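Local structure of phosphoribosylaminoimidazole-succinocarboxamide synthase (Pyrococcus horikoshii, 4O7Y) at residues A[20-25]-A[77-82]; A[93-98]-A[168-173]. The protein catalyses the ATP-dependent joining of L-aspartate to the carboxylate of phosphoribosyl-carboxyaminoimidazole, yielding SAICAR in de novo purine biosynthesis. One frame throughout, in Å; residues are numbered along the deposited sequence.

Interaction 1 (A[20-25]-A[77-82]); sequences DDKLIM and RLIVEK
Leu-23 and Val-80 exchange both backbone hydrogen bonds at the middle of this antiparallel ladder, the central pair of strands in a four-stranded sheet: Leu-23 N gives to Val-80 O at 2.9 Å and Val-80 N returns to Leu-23 O. Met-25 and Leu-78 repeat the exchange two residues on, Leu-78 N lying 2.8 Å from Met-25 O. Past the strand end Lys-82 N reaches Asp-21 O at 3.2 Å, nearly straight at the hydrogen but well above the carbonyl plane. On one face Ile-24, at a non-hydrogen-bonded pair with Ile-79, spreads two branches: CD1 meets Ile-79 CG1 at 3.8 Å, while CG2, anti to the backbone N, rests on Arg-77 CB. Cut back to an alanine, Ile-24 would lose CD1 and CG2, which would probably open a gap beside Ile-79 CG1 and Arg-77 CB. Ile-24 also touches Ile-16 of strand 13-17. On the other face Leu-23 turns CG into the position between its N and carbonyl carbon (chi1 68°), and CD2 lies against Val-80 CG2 and Lys-82 CA. Met-25 runs alongside Leu-78, and its chain bends at chi3 to bring Met-25 CE 3.9 Å from Leu-78 CD1.

Interaction 2 (A[93-98]-A[168-173]); sequences RNVVAG and GIILVD. With C5P (cytidine-5'-monophosphate), chain B.
Arg-93 and Asp-173 stand side by side in the nucleotide pocket, Arg-93 at the phosphate and Asp-173 at the ribose of a bound cytidine-5'-monophosphate, where the chain turns a corner at Asn-94, just past strand 84-93. The Arg-93 guanidinium takes the phosphate along its edge with two nearly straight bonds, NH1 to C5P O3P at 3.0 Å and NH2 to C5P O2P at 2.7 Å. The Asp-173 carboxylate is turned 81° from the guanidinium plane. Asp-173 OD1 accepts from C5P O3' at 2.6 Å; Asp-173 OD2 lies 3.3 Å from Arg-93 NH2, well out of the guanidinium plane, making a salt bridge through charge alone. A water in the guanidinium plane accepts from Arg-93 NE and lies within bonding reach of both Asp-173 OD2 and Val-95 O. Behind the site Val-172 O takes two bonds, from Asn-94 N at 2.9 Å and from Val-95 N in the carbonyl plane, on a lone pair. Asn-94 CG stands beside its own backbone N (chi1 -58°), which brings Asn-94 ND2 to Leu-171 O at 3.0 Å; ND2 also bonds Asn-157. Val-172 CG1 packs on Ala-97 CB, and the Val-95 and Ile-170 side chains cross at about a right angle, CG2 against CG2. Glu-118 and Arg-198 add salt bridges to Arg-93 and Asp-173 respectively. Cation toward phosphate and carboxylate toward sugar hydroxyl are consistent with a seat for the ribose 5'-phosphate of the aminoimidazole substrate.

How the interactions relate
Both segments of interaction 1 precede those of interaction 2 in the chain. Their centres lie 30 Å apart on opposite sides of the chain's centre, with nearest atoms about 17 Å apart. Interaction 1 joins the inner strands of the four-stranded sheet 13-17, 22-27, 77-81 and 69-72, whereas interaction 2 belongs to the larger sheet containing 84-93, 111-121 and 169-180. Strand 84-93 follows soon after 77-81, carrying the chain from one sheet into the other. Interaction 2 builds part of the nucleotide pocket, while interaction 1 joins strands within the other sheet, the side chain of Met-25 being about 12 Å from the bound cytidine-5'-monophosphate.

Interaction 1 (A[20-25]-A[77-82])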
ATOM      1  N   ASP A  20     -20.337 -13.982  26.130  1.00 51.38           N
ATOM      2  CA  ASP A  20     -18.971 -13.470  26.016  1.00 51.51           C
ATOM      3  C   ASP A  20     -18.127 -14.296  25.057  1.00 48.94           C
ATOM      4  O   ASP A  20     -17.165 -13.807  24.482  1.00 47.91           O
ATOM      5  CB  ASP A  20     -18.291 -13.476  27.395  1.00 56.11           C
ATOM      6  CG  ASP A  20     -19.033 -12.631  28.422  1.00 58.95           C
ATOM      7  OD1 ASP A  20     -19.650 -11.615  28.032  1.00 59.05           O
ATOM      8  OD2 ASP A  20     -18.993 -12.981  29.621  1.00 61.16           O
ATOM      9  N   ASP A  21     -18.510 -15.548  24.882  1.00 45.24           N
ATOM     10  CA  ASP A  21     -17.634 -16.540  24.299  1.00 42.43           C
ATOM     11  C   ASP A  21     -17.939 -16.774  22.834  1.00 38.81           C
ATOM     12  O   ASP A  21     -17.077 -17.232  22.073  1.00 32.81           O
ATOM     13  CB  ASP A  21     -17.771 -17.832  25.096  1.00 46.04           C
ATOM     14  CG  ASP A  21     -17.202 -17.699  26.504  1.00 51.10           C
ATOM     15  OD1 ASP A  21     -17.944 -17.317  27.441  1.00 52.54           O
ATOM     16  OD2 ASP A  21     -15.990 -17.940  26.664  1.00 51.76           O
ATOM     17  N   LYS A  22     -19.168 -16.450  22.444  1.00 35.76           N
ATOM     18  CA  LYS A  22     -19.647 -16.819  21.135  1.00 36.56           C
ATOM     19  C   LYS A  22     -20.750 -15.916  20.634  1.00 35.27           C
ATOM     20  O   LYS A  22     -21.353 -15.133  21.381  1.00 35.58           O
ATOM     21  CB  LYS A  22     -20.087 -18.293  21.108  1.00 39.30           C
ATOM     22  CG  LYS A  22     -21.125 -18.674  22.152  1.00 41.69           C
ATOM     23  CD  LYS A  22     -21.528 -20.138  22.042  1.00 44.11           C
ATOM     24  CE  LYS A  22     -20.428 -21.077  22.510  1.00 44.72           C
ATOM     25  NZ  LYS A  22     -20.486 -21.291  23.980  1.00 49.25           N
ATOM     26  N   LEU A  23     -20.987 -16.005  19.336  1.00 33.37           N
ATOM     27  CA  LEU A  23     -22.067 -15.261  18.717  1.00 30.99           C
ATOM     28  C   LEU A  23     -22.548 -16.033  17.495  1.00 29.81           C
ATOM     29  O   LEU A  23     -21.985 -17.075  17.129  1.00 28.29           O
ATOM     30  CB  LEU A  23     -21.662 -13.821  18.357  1.00 32.34           C
ATOM     31  CG  LEU A  23     -20.623 -13.620  17.249  1.00 32.94           C
ATOM     32  CD1 LEU A  23     -20.817 -12.273  16.571  1.00 33.27           C
ATOM     33  CD2 LEU A  23     -19.209 -13.754  17.790  1.00 31.83           C
ATOM     34  N   ILE A  24     -23.603 -15.512  16.886  1.00 28.76           N
ATOM     35  CA  ILE A  24     -24.169 -16.085  15.674  1.00 30.84           C
ATOM     36  C   ILE A  24     -23.755 -15.241  14.482  1.00 28.53           C
ATOM     37  O   ILE A  24     -23.792 -14.027  14.542  1.00 30.00           O
ATOM     38  CB  ILE A  24     -25.714 -16.161  15.743  1.00 31.01           C
ATOM     39  CG1 ILE A  24     -26.149 -17.250  16.737  1.00 32.50           C
ATOM     40  CG2 ILE A  24     -26.314 -16.365  14.343  1.00 31.26           C
ATOM     41  CD1 ILE A  24     -25.564 -18.629  16.476  1.00 35.42           C
ATOM     42  N   MET A  25     -23.333 -15.900  13.415  1.00 28.78           N
ATOM     43  CA  MET A  25     -23.051 -15.204  12.179  1.00 29.70           C
ATOM     44  C   MET A  25     -24.054 -15.741  11.180  1.00 28.28           C
ATOM     45  O   MET A  25     -24.028 -16.935  10.834  1.00 29.79           O
ATOM     46  CB  MET A  25     -21.601 -15.440  11.728  1.00 28.06           C
ATOM     47  CG  MET A  25     -21.224 -14.805  10.389  1.00 28.69           C
ATOM     48  SD  MET A  25     -19.453 -15.002  10.006  1.00 26.60           S
ATOM     49  CE  MET A  25     -19.333 -16.718   9.610  1.00 25.93           C
ATOM     50  N   ARG A  77     -26.998 -19.873   9.606  1.00 31.81           N
ATOM     51  CA  ARG A  77     -26.397 -19.364  10.832  1.00 31.29           C
ATOM     52  C   ARG A  77     -25.235 -20.234  11.262  1.00 31.51           C
ATOM     53  O   ARG A  77     -25.344 -21.472  11.343  1.00 30.53           O
ATOM     54  CB  ARG A  77     -27.423 -19.294  11.966  1.00 33.81           C
ATOM     55  CG  ARG A  77     -28.619 -18.387  11.716  1.00 38.12           C
ATOM     56  CD  ARG A  77     -29.706 -18.623  12.769  1.00 43.03           C
ATOM     57  NE  ARG A  77     -31.050 -18.606  12.173  1.00 51.30           N
ATOM     58  CZ  ARG A  77     -31.878 -19.658  12.092  1.00 54.35           C
ATOM     59  NH1 ARG A  77     -31.553 -20.855  12.593  1.00 51.75           N
ATOM     60  NH2 ARG A  77     -33.065 -19.504  11.515  1.00 57.51           N
ATOM     61  N   LEU A  78     -24.107 -19.594  11.545  1.00 30.64           N
ATOM     62  CA  LEU A  78     -22.987 -20.324  12.124  1.00 27.83           C
ATOM     63  C   LEU A  78     -22.786 -19.858  13.554  1.00 26.05           C
ATOM     64  O   LEU A  78     -23.022 -18.701  13.861  1.00 25.07           O
ATOM     65  CB  LEU A  78     -21.694 -20.109  11.326  1.00 29.55           C
ATOM     66  CG  LEU A  78     -21.554 -20.327   9.814  1.00 31.38           C
ATOM     67  CD1 LEU A  78     -20.070 -20.497   9.489  1.00 29.10           C
ATOM     68  CD2 LEU A  78     -22.379 -21.487   9.267  1.00 29.45           C
ATOM     69  N   ILE A  79     -22.353 -20.761  14.426  1.00 24.78           N
ATOM     70  CA  ILE A  79     -21.927 -20.342  15.757  1.00 25.72           C
ATOM     71  C   ILE A  79     -20.426 -20.158  15.647  1.00 22.07           C
ATOM     72  O   ILE A  79     -19.731 -21.052  15.159  1.00 22.00           O
ATOM     73  CB  ILE A  79     -22.186 -21.391  16.869  1.00 27.48           C
ATOM     74  CG1 ILE A  79     -23.638 -21.904  16.856  1.00 30.39           C
ATOM     75  CG2 ILE A  79     -21.867 -20.769  18.228  1.00 27.58           C
ATOM     76  CD1 ILE A  79     -23.832 -23.212  17.626  1.00 30.70           C
ATOM     77  N   VAL A  80     -19.951 -19.009  16.110  1.00 22.65           N
ATOM     78  CA  VAL A  80     -18.561 -18.596  15.964  1.00 22.01           C
ATOM     79  C   VAL A  80     -18.029 -17.996  17.265  1.00 23.52           C
ATOM     80  O   VAL A  80     -18.783 -17.430  18.067  1.00 23.23           O
ATOM     81  CB  VAL A  80     -18.351 -17.574  14.801  1.00 20.60           C
ATOM     82  CG1 VAL A  80     -18.680 -18.187  13.444  1.00 21.48           C
ATOM     83  CG2 VAL A  80     -19.152 -16.301  15.020  1.00 20.67           C
ATOM     84  N   GLU A  81     -16.726 -18.139  17.455  1.00 23.44           N
ATOM     85  CA  GLU A  81     -16.029 -17.572  18.591  1.00 23.32           C
ATOM     86  C   GLU A  81     -16.005 -16.050  18.499  1.00 24.89           C
ATOM     87  O   GLU A  81     -15.745 -15.478  17.425  1.00 25.28           O
ATOM     88  CB  GLU A  81     -14.607 -18.096  18.573  1.00 24.42           C
ATOM     89  CG  GLU A  81     -13.819 -17.828  19.849  1.00 25.82           C
ATOM     90  CD  GLU A  81     -12.398 -18.368  19.784  1.00 25.39           C
ATOM     91  OE1 GLU A  81     -11.966 -18.885  18.740  1.00 26.60           O
ATOM     92  OE2 GLU A  81     -11.703 -18.262  20.797  1.00 26.32           O
ATOM     93  N   LYS A  82     -16.280 -15.390  19.616  1.00 23.06           N
ATOM     94  CA  LYS A  82     -16.144 -13.950  19.697  1.00 24.06           C
ATOM     95  C   LYS A  82     -14.666 -13.587  19.809  1.00 23.39           C
ATOM     96  O   LYS A  82     -13.905 -14.273  20.475  1.00 22.26           O
ATOM     97  CB  LYS A  82     -16.896 -13.396  20.895  1.00 27.10           C
ATOM     98  CG  LYS A  82     -16.789 -11.885  21.024  1.00 31.71           C
ATOM     99  CD  LYS A  82     -17.773 -11.340  22.048  1.00 37.91           C
ATOM    100  CE  LYS A  82     -18.129  -9.904  21.705  1.00 39.97           C
ATOM    101  NZ  LYS A  82     -18.294  -9.074  22.931  1.00 46.82           N
TER

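Interaction 2 (A[93-98]-A[168-173])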
ATOM      1  N   ARG A  93      -3.288 -12.991  -3.357  1.00 15.80           N
ATOM      2  CA  ARG A  93      -3.524 -13.029  -4.802  1.00 15.94           C
ATOM      3  C   ARG A  93      -2.523 -13.975  -5.500  1.00 16.39           C
ATOM      4  O   ARG A  93      -1.318 -13.881  -5.285  1.00 15.13           O
ATOM      5  CB  ARG A  93      -3.455 -11.603  -5.372  0.50 16.37           C
ATOM      6  CG  ARG A  93      -3.933 -10.533  -4.380  0.50 16.63           C
ATOM      7  CD  ARG A  93      -4.010  -9.125  -4.962  0.50 17.06           C
ATOM      8  NE  ARG A  93      -5.118  -9.025  -5.895  0.50 16.94           N
ATOM      9  CZ  ARG A  93      -6.184  -8.235  -5.777  0.50 16.86           C
ATOM     10  NH1 ARG A  93      -6.331  -7.375  -4.763  0.50 15.38           N
ATOM     11  NH2 ARG A  93      -7.108  -8.290  -6.732  0.50 16.25           N
ATOM     12  N   ASN A  94      -3.047 -14.910  -6.296  1.00 16.82           N
ATOM     13  CA  ASN A  94      -2.239 -15.860  -7.089  1.00 17.47           C
ATOM     14  C   ASN A  94      -2.207 -15.507  -8.571  1.00 17.96           C
ATOM     15  O   ASN A  94      -1.193 -15.734  -9.254  1.00 17.83           O
ATOM     16  CB  ASN A  94      -2.763 -17.280  -6.912  1.00 15.75           C
ATOM     17  CG  ASN A  94      -2.766 -17.705  -5.452  1.00 16.94           C
ATOM     18  OD1 ASN A  94      -1.713 -17.673  -4.782  1.00 17.93           O
ATOM     19  ND2 ASN A  94      -3.939 -18.054  -4.936  1.00 14.93           N
ATOM     20  N   VAL A  95      -3.303 -14.908  -9.032  1.00 16.85           N
ATOM     21  CA  VAL A  95      -3.522 -14.599 -10.441  1.00 17.56           C
ATOM     22  C   VAL A  95      -4.018 -13.150 -10.522  1.00 18.03           C
ATOM     23  O   VAL A  95      -4.832 -12.750  -9.684  1.00 18.20           O
ATOM     24  CB  VAL A  95      -4.579 -15.570 -10.998  1.00 17.55           C
ATOM     25  CG1 VAL A  95      -5.042 -15.152 -12.390  1.00 17.74           C
ATOM     26  CG2 VAL A  95      -4.026 -17.002 -10.999  1.00 16.65           C
ATOM     27  N   VAL A  96      -3.498 -12.357 -11.467  1.00 17.02           N
ATOM     28  CA  VAL A  96      -3.913 -10.949 -11.613  1.00 18.13           C
ATOM     29  C   VAL A  96      -5.408 -10.815 -11.983  1.00 18.44           C
ATOM     30  O   VAL A  96      -5.933 -11.444 -12.948  1.00 18.13           O
ATOM     31  CB  VAL A  96      -2.992 -10.147 -12.588  1.00 17.39           C
ATOM     32  CG1 VAL A  96      -3.494  -8.745 -12.792  1.00 18.82           C
ATOM     33  CG2 VAL A  96      -1.574 -10.066 -12.036  1.00 17.20           C
ATOM     34  N   ALA A  97      -6.095  -9.992 -11.200  1.00 17.57           N
ATOM     35  CA  ALA A  97      -7.525  -9.715 -11.422  1.00 17.72           C
ATOM     36  C   ALA A  97      -7.910  -8.504 -10.566  1.00 18.43           C
ATOM     37  O   ALA A  97      -7.161  -8.105  -9.664  1.00 16.82           O
ATOM     38  CB  ALA A  97      -8.373 -10.935 -11.040  1.00 17.51           C
ATOM     39  N   GLY A  98      -9.064  -7.921 -10.855  1.00 18.32           N
ATOM     40  CA  GLY A  98      -9.643  -6.906  -9.984  1.00 18.55           C
ATOM     41  C   GLY A  98      -8.718  -5.722  -9.842  1.00 18.89           C
ATOM     42  O   GLY A  98      -8.088  -5.297 -10.812  1.00 19.02           O
ATOM     43  N   GLY A 168     -10.768 -28.810 -10.056  1.00 30.69           N
ATOM     44  CA  GLY A 168     -10.919 -28.069 -11.314  1.00 31.28           C
ATOM     45  C   GLY A 168     -11.173 -26.572 -11.186  1.00 29.27           C
ATOM     46  O   GLY A 168     -11.746 -25.956 -12.092  1.00 28.70           O
ATOM     47  N   ILE A 169     -10.732 -25.991 -10.070  1.00 29.13           N
ATOM     48  CA  ILE A 169     -10.959 -24.572  -9.756  1.00 26.46           C
ATOM     49  C   ILE A 169      -9.648 -23.868  -9.431  1.00 24.10           C
ATOM     50  O   ILE A 169      -8.872 -24.344  -8.604  1.00 24.33           O
ATOM     51  CB  ILE A 169     -11.931 -24.423  -8.562  1.00 28.65           C
ATOM     52  CG1 ILE A 169     -13.262 -25.121  -8.885  1.00 30.28           C
ATOM     53  CG2 ILE A 169     -12.108 -22.940  -8.185  1.00 28.06           C
ATOM     54  CD1 ILE A 169     -14.031 -25.634  -7.682  1.00 34.05           C
ATOM     55  N   ILE A 170      -9.400 -22.745 -10.105  1.00 22.89           N
ATOM     56  CA  ILE A 170      -8.263 -21.882  -9.800  1.00 22.09           C
ATOM     57  C   ILE A 170      -8.673 -20.885  -8.711  1.00 21.23           C
ATOM     58  O   ILE A 170      -9.625 -20.126  -8.881  1.00 21.02           O
ATOM     59  CB  ILE A 170      -7.754 -21.116 -11.041  1.00 22.67           C
ATOM     60  CG1 ILE A 170      -7.413 -22.115 -12.164  1.00 25.14           C
ATOM     61  CG2 ILE A 170      -6.492 -20.323 -10.702  1.00 22.31           C
ATOM     62  CD1 ILE A 170      -7.511 -21.519 -13.554  1.00 30.63           C
ATOM     63  N   LEU A 171      -7.957 -20.911  -7.596  1.00 20.31           N
ATOM     64  CA  LEU A 171      -8.096 -19.883  -6.576  1.00 17.38           C
ATOM     65  C   LEU A 171      -7.334 -18.648  -7.021  1.00 16.77           C
ATOM     66  O   LEU A 171      -6.106 -18.569  -6.901  1.00 18.63           O
ATOM     67  CB  LEU A 171      -7.605 -20.391  -5.226  1.00 18.35           C
ATOM     68  CG  LEU A 171      -7.737 -19.374  -4.079  1.00 17.23           C
ATOM     69  CD1 LEU A 171      -9.186 -18.971  -3.883  1.00 16.28           C
ATOM     70  CD2 LEU A 171      -7.144 -19.996  -2.820  1.00 18.39           C
ATOM     71  N   VAL A 172      -8.064 -17.695  -7.588  1.00 16.08           N
ATOM     72  CA  VAL A 172      -7.454 -16.536  -8.234  1.00 16.18           C
ATOM     73  C   VAL A 172      -6.957 -15.543  -7.156  1.00 16.80           C
ATOM     74  O   VAL A 172      -5.809 -15.114  -7.171  1.00 16.49           O
ATOM     75  CB  VAL A 172      -8.460 -15.902  -9.224  1.00 16.27           C
ATOM     76  CG1 VAL A 172      -8.141 -14.428  -9.504  1.00 15.61           C
ATOM     77  CG2 VAL A 172      -8.527 -16.727 -10.516  1.00 17.24           C
ATOM     78  N   ASP A 173      -7.829 -15.219  -6.198  1.00 16.94           N
ATOM     79  CA  ASP A 173      -7.456 -14.373  -5.043  1.00 16.98           C
ATOM     80  C   ASP A 173      -8.535 -14.543  -3.977  1.00 18.04           C
ATOM     81  O   ASP A 173      -9.524 -15.227  -4.226  1.00 20.03           O
ATOM     82  CB  ASP A 173      -7.235 -12.889  -5.433  1.00 16.49           C
ATOM     83  CG  ASP A 173      -8.501 -12.206  -6.065  1.00 15.97           C
ATOM     84  OD1 ASP A 173      -9.654 -12.505  -5.700  1.00 16.85           O
ATOM     85  OD2 ASP A 173      -8.338 -11.346  -6.939  1.00 17.26           O
TER
HETATM   86  O3P C5P B 301      -8.955  -5.868  -4.442  1.00 20.52           O
HETATM   87  P   C5P B 301     -10.048  -6.532  -5.287  1.00 22.11           P
HETATM   88  O1P C5P B 301     -11.317  -5.737  -5.380  1.00 18.69           O
HETATM   89  O2P C5P B 301      -9.511  -7.029  -6.611  1.00 20.23           O
HETATM   90  O5' C5P B 301     -10.520  -7.837  -4.533  1.00 21.04           O
HETATM   91  C5' C5P B 301      -9.561  -8.847  -4.114  1.00 21.75           C
HETATM   92  C4' C5P B 301     -10.281 -10.085  -3.555  1.00 23.21           C
HETATM   93  O4' C5P B 301     -10.704  -9.780  -2.225  1.00 25.67           O
HETATM   94  C3' C5P B 301     -11.563 -10.496  -4.306  1.00 24.60           C
HETATM   95  O3' C5P B 301     -11.734 -11.916  -4.204  1.00 20.78           O
HETATM   96  C2' C5P B 301     -12.691  -9.827  -3.555  1.00 25.30           C
HETATM   97  O2' C5P B 301     -13.917 -10.571  -3.660  1.00 27.94           O
HETATM   98  C1' C5P B 301     -12.141  -9.832  -2.135  1.00 26.61           C
HETATM   99  N1  C5P B 301     -12.632  -8.705  -1.328  1.00 29.95           N
HETATM  100  C2  C5P B 301     -13.642  -8.923  -0.335  1.00 27.69           C
HETATM  101  N3  C5P B 301     -14.094  -7.881   0.413  1.00 28.16           N
HETATM  102  C4  C5P B 301     -13.581  -6.644   0.221  1.00 31.24           C
HETATM  103  C5  C5P B 301     -12.604  -6.396  -0.756  1.00 32.53           C
HETATM  104  C6  C5P B 301     -12.130  -7.457  -1.527  1.00 32.32           C
HETATM  105  O2  C5P B 301     -14.108 -10.065  -0.146  1.00 22.93           O
HETATM  106  N4  C5P B 301     -14.034  -5.611   0.970  1.00 32.35           N
HETATM  107  O   HOH W   1      -5.859 -10.831  -7.977  1.00 17.44           O